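Local coordinates for ferripyochelin binding protein (PDB 1V3W) that is probably a zinc-dependent carbonic anhydrase of the gamma class, interconverting carbon dioxide and bicarbonate at metal sites between the subunits of a trimeric left-handed beta-helix, at residues H14-V19 with L31-S36; Y55-D60 with K154-Y159; V78-N83 with V95-S100. All blocks are in the same frame, centred on the assembly; numbering follows the deposited sequence.

Contact 1 (H14-V19 with L31-S36); sequences HPSAFV and LEEKTS
His14-Val19 stacks on Leu31-Ser36 as one corner turn upon the next in a left-handed parallel beta-helix, the fold of the gamma-class carbonic anhydrases. Three backbone N-H groups show the stacking. His14 N donates to Leu31 O at 2.9 Å, close to the direction of the C=O bond, and Phe18 N to Thr35 O at 3.0 Å, where Phe18 and Ser36 form a parallel bridge between strands 18-19 and 36-37. Between them a side chain replaces the backbone acceptor: Lys34 N donates to Ser16 OG at 2.8 Å.

The imidazole of His14 spreads over Glu33. With its CG anti to the backbone N (chi1 -168°), the ring turns one face to Glu33 CB, which lies 3.5 Å from the ring centroid and only 3° off the normal, a CH-pi contact. The carboxylate of Glu33, its plane 8° from that of the imidazole, passes out over the rim near CE1 and NE2, still above the ring plane, and pairs with Lys34 in a salt bridge whose hydrogen bond, Lys34 NZ to Glu33 OE2 (2.8 Å), is weak. Pro15 CD lies over the rim of the opposite face, and Ser16 N donates to ND1.

Further along, the Phe18 ring turns outward to meet Trp38, His166 and helix 146-169. The methyl of Ala17 faces the hydroxyl of Thr35, which itself donates to Glu32 O and so closes its own turn. Finally, one water ties the two turns together by donating to both Ser16 O (2.8 Å) and Thr35 O (2.9 Å).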
loop_
_atom_site.group_PDB
_atom_site.type_symbol
_atom_site.label_atom_id
_atom_site.label_comp_id
_atom_site.label_asym_id
_atom_site.label_seq_id
_atom_site.Cartn_x
_atom_site.Cartn_y
_atom_site.Cartn_z
ATOM N N HIS A 14 12.944 -17.826 -12.257
ATOM C CA HIS A 14 14.346 -18.188 -12.419
ATOM C C HIS A 14 14.909 -18.599 -11.064
ATOM O O HIS A 14 14.598 -17.991 -10.040
ATOM C CB HIS A 14 15.127 -17.003 -12.990
ATOM C CG HIS A 14 16.507 -17.354 -13.451
ATOM N ND1 HIS A 14 17.571 -17.492 -12.587
ATOM C CD2 HIS A 14 16.992 -17.615 -14.689
ATOM C CE1 HIS A 14 18.651 -17.821 -13.272
ATOM N NE2 HIS A 14 18.327 -17.903 -14.550
ATOM N N PRO A 15 15.742 -19.649 -11.037
ATOM C CA PRO A 15 16.339 -20.135 -9.788
ATOM C C PRO A 15 17.040 -19.074 -8.939
ATOM O O PRO A 15 17.072 -19.177 -7.714
ATOM C CB PRO A 15 17.306 -21.216 -10.271
ATOM C CG PRO A 15 16.631 -21.746 -11.492
ATOM C CD PRO A 15 16.158 -20.484 -12.178
ATOM N N SER A 16 17.597 -18.055 -9.587
ATOM C CA SER A 16 18.316 -17.004 -8.871
ATOM C C SER A 16 17.424 -15.918 -8.283
ATOM O O SER A 16 17.886 -15.100 -7.490
ATOM C CB SER A 16 19.339 -16.344 -9.796
ATOM O OG SER A 16 18.690 -15.590 -10.807
ATOM N N ALA A 17 16.157 -15.900 -8.675
ATOM C CA ALA A 17 15.239 -14.886 -8.176
ATOM C C ALA A 17 14.937 -15.067 -6.695
ATOM O O ALA A 17 14.945 -16.185 -6.178
ATOM C CB ALA A 17 13.939 -14.929 -8.973
ATOM N N PHE A 18 14.694 -13.956 -6.007
ATOM C CA PHE A 18 14.329 -14.018 -4.601
ATOM C C PHE A 18 12.864 -13.643 -4.502
ATOM O O PHE A 18 12.459 -12.578 -4.967
ATOM C CB PHE A 18 15.124 -13.036 -3.739
ATOM C CG PHE A 18 14.585 -12.912 -2.333
ATOM C CD1 PHE A 18 14.569 -14.016 -1.486
ATOM C CD2 PHE A 18 14.061 -11.708 -1.872
ATOM C CE1 PHE A 18 14.036 -13.928 -0.203
ATOM C CE2 PHE A 18 13.523 -11.610 -0.584
ATOM C CZ PHE A 18 13.513 -12.721 0.249
ATOM N N VAL A 19 12.072 -14.524 -3.911
ATOM C CA VAL A 19 10.655 -14.257 -3.726
ATOM C C VAL A 19 10.367 -14.467 -2.245
ATOM O O VAL A 19 10.323 -15.599 -1.761
ATOM C CB VAL A 19 9.777 -15.206 -4.572
ATOM C CG1 VAL A 19 8.320 -14.806 -4.447
ATOM C CG2 VAL A 19 10.196 -15.147 -6.032
ATOM N N LEU A 31 9.402 -14.305 -13.733
ATOM C CA LEU A 31 10.417 -13.552 -13.001
ATOM C C LEU A 31 11.770 -14.036 -13.519
ATOM O O LEU A 31 12.164 -15.175 -13.263
ATOM C CB LEU A 31 10.289 -13.826 -11.490
ATOM C CG LEU A 31 8.948 -13.472 -10.827
ATOM C CD1 LEU A 31 8.978 -13.834 -9.345
ATOM C CD2 LEU A 31 8.664 -11.991 -11.007
ATOM N N GLU A 32 12.512 -13.160 -14.202
ATOM C CA GLU A 32 13.812 -13.560 -14.728
ATOM C C GLU A 32 14.913 -13.598 -13.698
ATOM O O GLU A 32 14.710 -13.404 -12.491
ATOM C CB GLU A 32 14.269 -12.633 -15.871
ATOM C CG GLU A 32 14.140 -13.228 -17.289
ATOM C CD GLU A 32 15.318 -14.109 -17.731
ATOM O OE1 GLU A 32 16.058 -14.632 -16.871
ATOM O OE2 GLU A 32 15.488 -14.290 -18.957
ATOM N N GLU A 33 16.098 -13.888 -14.212
ATOM C CA GLU A 33 17.298 -13.918 -13.394
ATOM C C GLU A 33 17.587 -12.667 -12.571
ATOM O O GLU A 33 17.442 -11.545 -13.054
ATOM C CB GLU A 33 18.477 -14.250 -14.316
ATOM C CG GLU A 33 19.864 -14.151 -13.725
ATOM C CD GLU A 33 20.915 -14.652 -14.699
ATOM O OE1 GLU A 33 20.639 -14.660 -15.920
ATOM O OE2 GLU A 33 22.016 -15.030 -14.249
ATOM N N LYS A 34 17.980 -12.893 -11.319
ATOM C CA LYS A 34 18.336 -11.838 -10.379
ATOM C C LYS A 34 17.241 -10.829 -10.054
ATOM O O LYS A 34 17.524 -9.692 -9.672
ATOM C CB LYS A 34 19.602 -11.123 -10.864
ATOM C CG LYS A 34 20.826 -12.035 -10.856
ATOM C CD LYS A 34 22.052 -11.359 -11.446
ATOM C CE LYS A 34 23.273 -12.265 -11.356
ATOM N NZ LYS A 34 23.075 -13.545 -12.088
ATOM N N THR A 35 15.990 -11.246 -10.219
ATOM C CA THR A 35 14.875 -10.377 -9.874
ATOM C C THR A 35 14.593 -10.630 -8.407
ATOM O O THR A 35 15.091 -11.595 -7.825
ATOM C CB THR A 35 13.595 -10.703 -10.678
ATOM O OG1 THR A 35 13.269 -12.091 -10.525
ATOM C CG2 THR A 35 13.787 -10.370 -12.144
ATOM N N SER A 36 13.801 -9.759 -7.800
ATOM C CA SER A 36 13.458 -9.929 -6.401
ATOM C C SER A 36 12.071 -9.368 -6.129
ATOM O O SER A 36 11.696 -8.319 -6.657
ATOM C CB SER A 36 14.507 -9.260 -5.497
ATOM O OG SER A 36 14.726 -7.901 -5.832
HETATM O O HOH W 1 17.766 -12.321 -7.112
#

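Contact 2 (Y55-D60 with K154-Y159); sequences YSNVQD and KNAEIY. With GOL (glycerol), chain K.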
loop_
_atom_site.group_PDB
_atom_site.type_symbol
_atom_site.label_atom_id
_atom_site.label_comp_id
_atom_site.label_asym_id
_atom_site.label_seq_id
_atom_site.Cartn_x
_atom_site.Cartn_y
_atom_site.Cartn_z
ATOM N N TYR A 55 17.299 -8.472 -13.383
ATOM C CA TYR A 55 17.804 -7.480 -12.434
ATOM C C TYR A 55 16.773 -6.506 -11.887
ATOM O O TYR A 55 17.142 -5.469 -11.331
ATOM C CB TYR A 55 18.924 -6.655 -13.076
ATOM C CG TYR A 55 19.903 -7.432 -13.926
ATOM C CD1 TYR A 55 20.826 -8.302 -13.352
ATOM C CD2 TYR A 55 19.923 -7.265 -15.306
ATOM C CE1 TYR A 55 21.755 -8.985 -14.140
ATOM C CE2 TYR A 55 20.843 -7.940 -16.102
ATOM C CZ TYR A 55 21.755 -8.795 -15.513
ATOM O OH TYR A 55 22.679 -9.445 -16.300
ATOM N N SER A 56 15.492 -6.823 -12.037
ATOM C CA SER A 56 14.451 -5.922 -11.560
ATOM C C SER A 56 13.879 -6.331 -10.211
ATOM O O SER A 56 13.817 -7.516 -9.878
ATOM C CB SER A 56 13.337 -5.818 -12.604
ATOM O OG SER A 56 13.832 -5.194 -13.781
ATOM N N ASN A 57 13.469 -5.334 -9.431
ATOM C CA ASN A 57 12.913 -5.581 -8.107
ATOM C C ASN A 57 11.510 -5.011 -7.939
ATOM O O ASN A 57 11.190 -3.947 -8.464
ATOM C CB ASN A 57 13.830 -4.997 -7.026
ATOM C CG ASN A 57 14.108 -3.515 -7.226
ATOM O OD1 ASN A 57 15.068 -3.132 -7.907
ATOM N ND2 ASN A 57 13.272 -2.677 -6.639
ATOM N N VAL A 58 10.686 -5.739 -7.193
ATOM C CA VAL A 58 9.306 -5.349 -6.912
ATOM C C VAL A 58 9.268 -5.258 -5.391
ATOM O O VAL A 58 9.204 -6.273 -4.701
ATOM C CB VAL A 58 8.325 -6.428 -7.411
ATOM C CG1 VAL A 58 6.897 -5.976 -7.189
ATOM C CG2 VAL A 58 8.570 -6.703 -8.896
ATOM N N GLN A 59 9.306 -4.033 -4.880
ATOM C CA GLN A 59 9.379 -3.802 -3.448
ATOM C C GLN A 59 8.164 -4.075 -2.569
ATOM O O GLN A 59 7.094 -4.456 -3.048
ATOM C CB GLN A 59 9.941 -2.396 -3.226
ATOM C CG GLN A 59 11.394 -2.315 -3.714
ATOM C CD GLN A 59 11.965 -0.912 -3.739
ATOM O OE1 GLN A 59 11.462 -0.006 -3.076
ATOM N NE2 GLN A 59 13.039 -0.730 -4.502
ATOM N N ASP A 60 8.359 -3.900 -1.267
ATOM C CA ASP A 60 7.329 -4.179 -0.270
ATOM C C ASP A 60 6.001 -3.487 -0.510
ATOM O O ASP A 60 5.951 -2.308 -0.844
ATOM C CB ASP A 60 7.827 -3.796 1.129
ATOM C CG ASP A 60 9.321 -3.986 1.291
ATOM O OD1 ASP A 60 9.743 -4.971 1.932
ATOM O OD2 ASP A 60 10.071 -3.142 0.766
ATOM N N LYS A 154 22.165 1.765 -10.756
ATOM C CA LYS A 154 22.704 1.551 -9.407
ATOM C C LYS A 154 21.640 1.062 -8.411
ATOM O O LYS A 154 21.878 0.131 -7.643
ATOM C CB LYS A 154 23.356 2.872 -8.930
ATOM C CG LYS A 154 24.085 2.895 -7.567
ATOM C CD LYS A 154 25.507 3.532 -7.672
ATOM C CE LYS A 154 25.745 4.976 -7.098
ATOM N NZ LYS A 154 24.839 5.609 -6.081
ATOM N N ASN A 155 20.469 1.690 -8.438
ATOM C CA ASN A 155 19.374 1.325 -7.539
ATOM C C ASN A 155 19.075 -0.167 -7.682
ATOM O O ASN A 155 18.956 -0.896 -6.693
ATOM C CB ASN A 155 18.121 2.138 -7.886
ATOM C CG ASN A 155 17.080 2.135 -6.774
ATOM O OD1 ASN A 155 16.998 1.200 -5.977
ATOM N ND2 ASN A 155 16.263 3.182 -6.734
ATOM N N ALA A 156 18.957 -0.616 -8.927
ATOM C CA ALA A 156 18.665 -2.017 -9.207
ATOM C C ALA A 156 19.802 -2.940 -8.780
ATOM O O ALA A 156 19.562 -4.027 -8.256
ATOM C CB ALA A 156 18.373 -2.198 -10.693
ATOM N N GLU A 157 21.041 -2.516 -9.000
ATOM C CA GLU A 157 22.180 -3.343 -8.619
ATOM C C GLU A 157 22.245 -3.540 -7.111
ATOM O O GLU A 157 22.616 -4.614 -6.637
ATOM C CB GLU A 157 23.480 -2.725 -9.136
ATOM C CG GLU A 157 23.625 -2.828 -10.641
ATOM C CD GLU A 157 24.900 -2.195 -11.150
ATOM O OE1 GLU A 157 25.050 -0.965 -11.004
ATOM O OE2 GLU A 157 25.754 -2.926 -11.696
ATOM N N ILE A 158 21.884 -2.504 -6.362
ATOM C CA ILE A 158 21.884 -2.587 -4.908
ATOM C C ILE A 158 20.932 -3.706 -4.502
ATOM O O ILE A 158 21.232 -4.512 -3.619
ATOM C CB ILE A 158 21.408 -1.259 -4.270
ATOM C CG1 ILE A 158 22.474 -0.180 -4.472
ATOM C CG2 ILE A 158 21.110 -1.460 -2.787
ATOM C CD1 ILE A 158 22.096 1.178 -3.917
ATOM N N TYR A 159 19.785 -3.758 -5.168
ATOM C CA TYR A 159 18.789 -4.776 -4.874
ATOM C C TYR A 159 19.182 -6.183 -5.270
ATOM O O TYR A 159 18.784 -7.148 -4.613
ATOM C CB TYR A 159 17.455 -4.413 -5.511
ATOM C CG TYR A 159 16.565 -3.729 -4.524
ATOM C CD1 TYR A 159 16.624 -2.352 -4.339
ATOM C CD2 TYR A 159 15.742 -4.477 -3.686
ATOM C CE1 TYR A 159 15.888 -1.732 -3.334
ATOM C CE2 TYR A 159 15.008 -3.876 -2.681
ATOM C CZ TYR A 159 15.085 -2.506 -2.508
ATOM O OH TYR A 159 14.365 -1.934 -1.490
HETATM C C1 GOL K . 13.007 3.300 -3.264
HETATM O O1 GOL K . 12.014 2.418 -3.757
HETATM C C2 GOL K . 14.363 3.053 -3.934
HETATM O O2 GOL K . 14.727 1.673 -3.797
HETATM C C3 GOL K . 15.438 3.931 -3.291
HETATM O O3 GOL K . 15.345 3.897 -1.878
HETATM O O HOH W 2 17.037 -5.138 -8.704
#
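Gln59 NE2, resting against the ring of Tyr159, donates to O2 of a glycerol at 3.0 Å, and the same O2 donates to Asn155 OD1 at 3.2 Å. A molecule probably derived from the crystallisation liquor thus links a coil of the left-handed beta-helix to helix 146-169, which lies along it. The neighbouring hydroxyl O1 donates to Gln59 OE1 at 2.6 Å, and that oxygen also takes a weak bond from His82 N. Both ends of the Gln59 amide are therefore occupied, which should fix its rotation.

The phenol of Tyr159 enters between helix and coil. Asn57 lays its amide over one face of the ring, the two planes 17° apart and Asn57 CG 3.7 Å from Tyr159 CG; its CG sits between the backbone N and the carbonyl carbon (chi1 56°), which turns the flat group onto the ring. Gln59 comes up farther along, near the hydroxyl end, its extended chain placing NE2 3.2 Å from Tyr159 CE1 with amide and ring 14° from parallel. The hydroxyl bonds to Arg44 NH2 of the second subunit; Tyr159 belongs to the zinc site and lies beside the ion, its OH too far for a metal bond in this model. Ala156 CB packs 3.6 Å from Tyr55 O, where one water is placed to donate to both Tyr55 O (2.6 Å) and Ala156 O (2.8 Å).

Contact 3 (V78-N83 with V95-S100); sequences VTIGHN and VIIGIS. With ZN (zinc ion), chain B; EDO (1,2-ethanediol), chain J.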
loop_
_atom_site.group_PDB
_atom_site.type_symbol
_atom_site.label_atom_id
_atom_site.label_comp_id
_atom_site.label_asym_id
_atom_site.label_seq_id
_atom_site.Cartn_x
_atom_site.Cartn_y
_atom_site.Cartn_z
ATOM N N VAL A 78 14.807 -2.553 -13.419
ATOM C CA VAL A 78 13.683 -1.718 -13.031
ATOM C C VAL A 78 13.463 -1.820 -11.533
ATOM O O VAL A 78 13.485 -2.910 -10.960
ATOM C CB VAL A 78 12.380 -2.141 -13.745
ATOM C CG1 VAL A 78 11.195 -1.357 -13.178
ATOM C CG2 VAL A 78 12.502 -1.891 -15.239
ATOM N N THR A 79 13.272 -0.669 -10.903
ATOM C CA THR A 79 13.016 -0.606 -9.473
ATOM C C THR A 79 11.568 -0.186 -9.271
ATOM O O THR A 79 11.191 0.926 -9.633
ATOM C CB THR A 79 13.926 0.436 -8.786
ATOM O OG1 THR A 79 15.284 -0.016 -8.820
ATOM C CG2 THR A 79 13.500 0.649 -7.338
ATOM N N ILE A 80 10.750 -1.080 -8.726
ATOM C CA ILE A 80 9.356 -0.742 -8.462
ATOM C C ILE A 80 9.290 -0.444 -6.968
ATOM O O ILE A 80 9.291 -1.351 -6.132
ATOM C CB ILE A 80 8.406 -1.890 -8.844
ATOM C CG1 ILE A 80 8.649 -2.284 -10.307
ATOM C CG2 ILE A 80 6.957 -1.440 -8.664
ATOM C CD1 ILE A 80 7.725 -3.361 -10.815
ATOM N N GLY A 81 9.258 0.849 -6.661
ATOM C CA GLY A 81 9.265 1.328 -5.294
ATOM C C GLY A 81 8.185 0.854 -4.351
ATOM O O GLY A 81 7.072 0.526 -4.754
ATOM N N HIS A 82 8.536 0.844 -3.071
ATOM C CA HIS A 82 7.628 0.424 -2.022
ATOM C C HIS A 82 6.249 1.036 -2.213
ATOM O O HIS A 82 6.125 2.229 -2.498
ATOM C CB HIS A 82 8.123 0.903 -0.650
ATOM C CG HIS A 82 9.574 0.655 -0.388
ATOM N ND1 HIS A 82 10.054 -0.541 0.103
ATOM C CD2 HIS A 82 10.651 1.465 -0.521
ATOM C CE1 HIS A 82 11.362 -0.455 0.264
ATOM N NE2 HIS A 82 11.750 0.752 -0.108
ATOM N N ASN A 83 5.220 0.213 -2.066
ATOM C CA ASN A 83 3.837 0.632 -2.180
ATOM C C ASN A 83 3.333 1.221 -3.485
ATOM O O ASN A 83 2.237 1.786 -3.543
ATOM C CB ASN A 83 3.508 1.554 -1.015
ATOM C CG ASN A 83 3.492 0.813 0.278
ATOM O OD1 ASN A 83 4.525 0.351 0.748
ATOM N ND2 ASN A 83 2.306 0.640 0.841
ATOM N N VAL A 95 14.353 1.846 -15.157
ATOM C CA VAL A 95 13.269 2.724 -14.749
ATOM C C VAL A 95 13.055 2.642 -13.252
ATOM O O VAL A 95 13.002 1.551 -12.686
ATOM C CB VAL A 95 11.942 2.338 -15.436
ATOM C CG1 VAL A 95 10.810 3.233 -14.937
ATOM C CG2 VAL A 95 12.085 2.455 -16.947
ATOM N N ILE A 96 12.954 3.801 -12.613
ATOM C CA ILE A 96 12.693 3.850 -11.189
ATOM C C ILE A 96 11.250 4.293 -11.017
ATOM O O ILE A 96 10.896 5.433 -11.335
ATOM C CB ILE A 96 13.618 4.850 -10.456
ATOM C CG1 ILE A 96 15.060 4.339 -10.498
ATOM C CG2 ILE A 96 13.165 5.022 -9.002
ATOM C CD1 ILE A 96 16.059 5.252 -9.822
ATOM N N ILE A 97 10.412 3.377 -10.548
ATOM C CA ILE A 97 9.010 3.677 -10.304
ATOM C C ILE A 97 8.952 4.152 -8.858
ATOM O O ILE A 97 9.190 3.380 -7.927
ATOM C CB ILE A 97 8.132 2.419 -10.505
ATOM C CG1 ILE A 97 8.180 1.990 -11.975
ATOM C CG2 ILE A 97 6.698 2.698 -10.077
ATOM C CD1 ILE A 97 7.666 3.036 -12.951
ATOM N N GLY A 98 8.658 5.436 -8.688
ATOM C CA GLY A 98 8.600 6.029 -7.365
ATOM C C GLY A 98 7.741 5.371 -6.314
ATOM O O GLY A 98 6.752 4.695 -6.603
ATOM N N ILE A 99 8.134 5.590 -5.067
ATOM C CA ILE A 99 7.415 5.055 -3.928
ATOM C C ILE A 99 5.979 5.554 -3.960
ATOM O O ILE A 99 5.716 6.742 -4.164
ATOM C CB ILE A 99 8.093 5.494 -2.614
ATOM C CG1 ILE A 99 9.453 4.807 -2.497
ATOM C CG2 ILE A 99 7.207 5.164 -1.419
ATOM C CD1 ILE A 99 10.324 5.354 -1.391
ATOM N N SER A 100 5.059 4.617 -3.794
ATOM C CA SER A 100 3.639 4.911 -3.777
ATOM C C SER A 100 3.133 5.594 -5.044
ATOM O O SER A 100 2.166 6.345 -4.996
ATOM C CB SER A 100 3.309 5.767 -2.555
ATOM O OG SER A 100 1.954 5.594 -2.174
HETATM ZN ZN ZN B . 13.878 1.159 -0.011
HETATM C C1 EDO J . -0.412 8.196 -5.796
HETATM O O1 EDO J . -0.544 9.479 -5.204
HETATM C C2 EDO J . -0.098 6.965 -4.902
HETATM O O2 EDO J . 0.508 7.424 -3.665
HETATM O O HOH W 3 14.480 0.426 -1.571
#
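His82 and Ile99 project together from neighbouring coils, and the imidazole of His82 reaches the zinc ion through NE2 at 2.2 Å. A water at 1.8 Å is also bound to the zinc, and His65 and His87 of the second subunit complete the site, which therefore spans the subunit boundary.

Around this first shell, Ile99 CD1 meets the ring edge 4.0 Å from His82 CD2, while ND1 is held by a weak hydrogen bond to Asp60 OD2, so the ring is steered from its edge and from its far nitrogen. The backbone of His82 is tied to the next coil as well: Ser100 N donates to His82 O at 2.9 Å, within the carbonyl plane, and Ile99 CG2 packs 3.3 Å from that same oxygen.

Behind lies the parallel ladder from which the histidine projects. Thr79 N donates to Val95 O at 2.9 Å, Ile97 N to Thr79 O at 2.7 Å with a C=O...N angle of 177°, and Gly81 N to Ile97 O at 2.8 Å. The two segments run within 1° of parallel, as expected for successive coils of a left-handed beta-helix.

Ile80 and Ile97 share one face of this sheet. Thr79 and Ile96 occupy the other, where Asn155 of helix 146-169 touches both; strands 57-58 and 113-115 flank the pair.

How the contacts relate
All three contacts reach one sheet of the beta-helix, in which strands 18-19, 36-37, 57-58, 79-80 and 95-97 follow one another in chain order. Contact 1 comes first along the chain; contact 2 then joins the next coil to the late helix 146-169, and both segments of contact 3 fall between the two of contact 2. The centres of contacts 1 and 2 lie about 11 Å apart. Those of contacts 2 and 3 are about 9 Å apart, and those of contacts 1 and 3 about 17 Å. Contact 2 touches each of the others: Ser36 O meets Val58 N at 2.8 Å, and Val78 O meets Asn57 N at 2.9 Å. Contacts 2 and 3 also touch the second subunit, where together they line the zinc site.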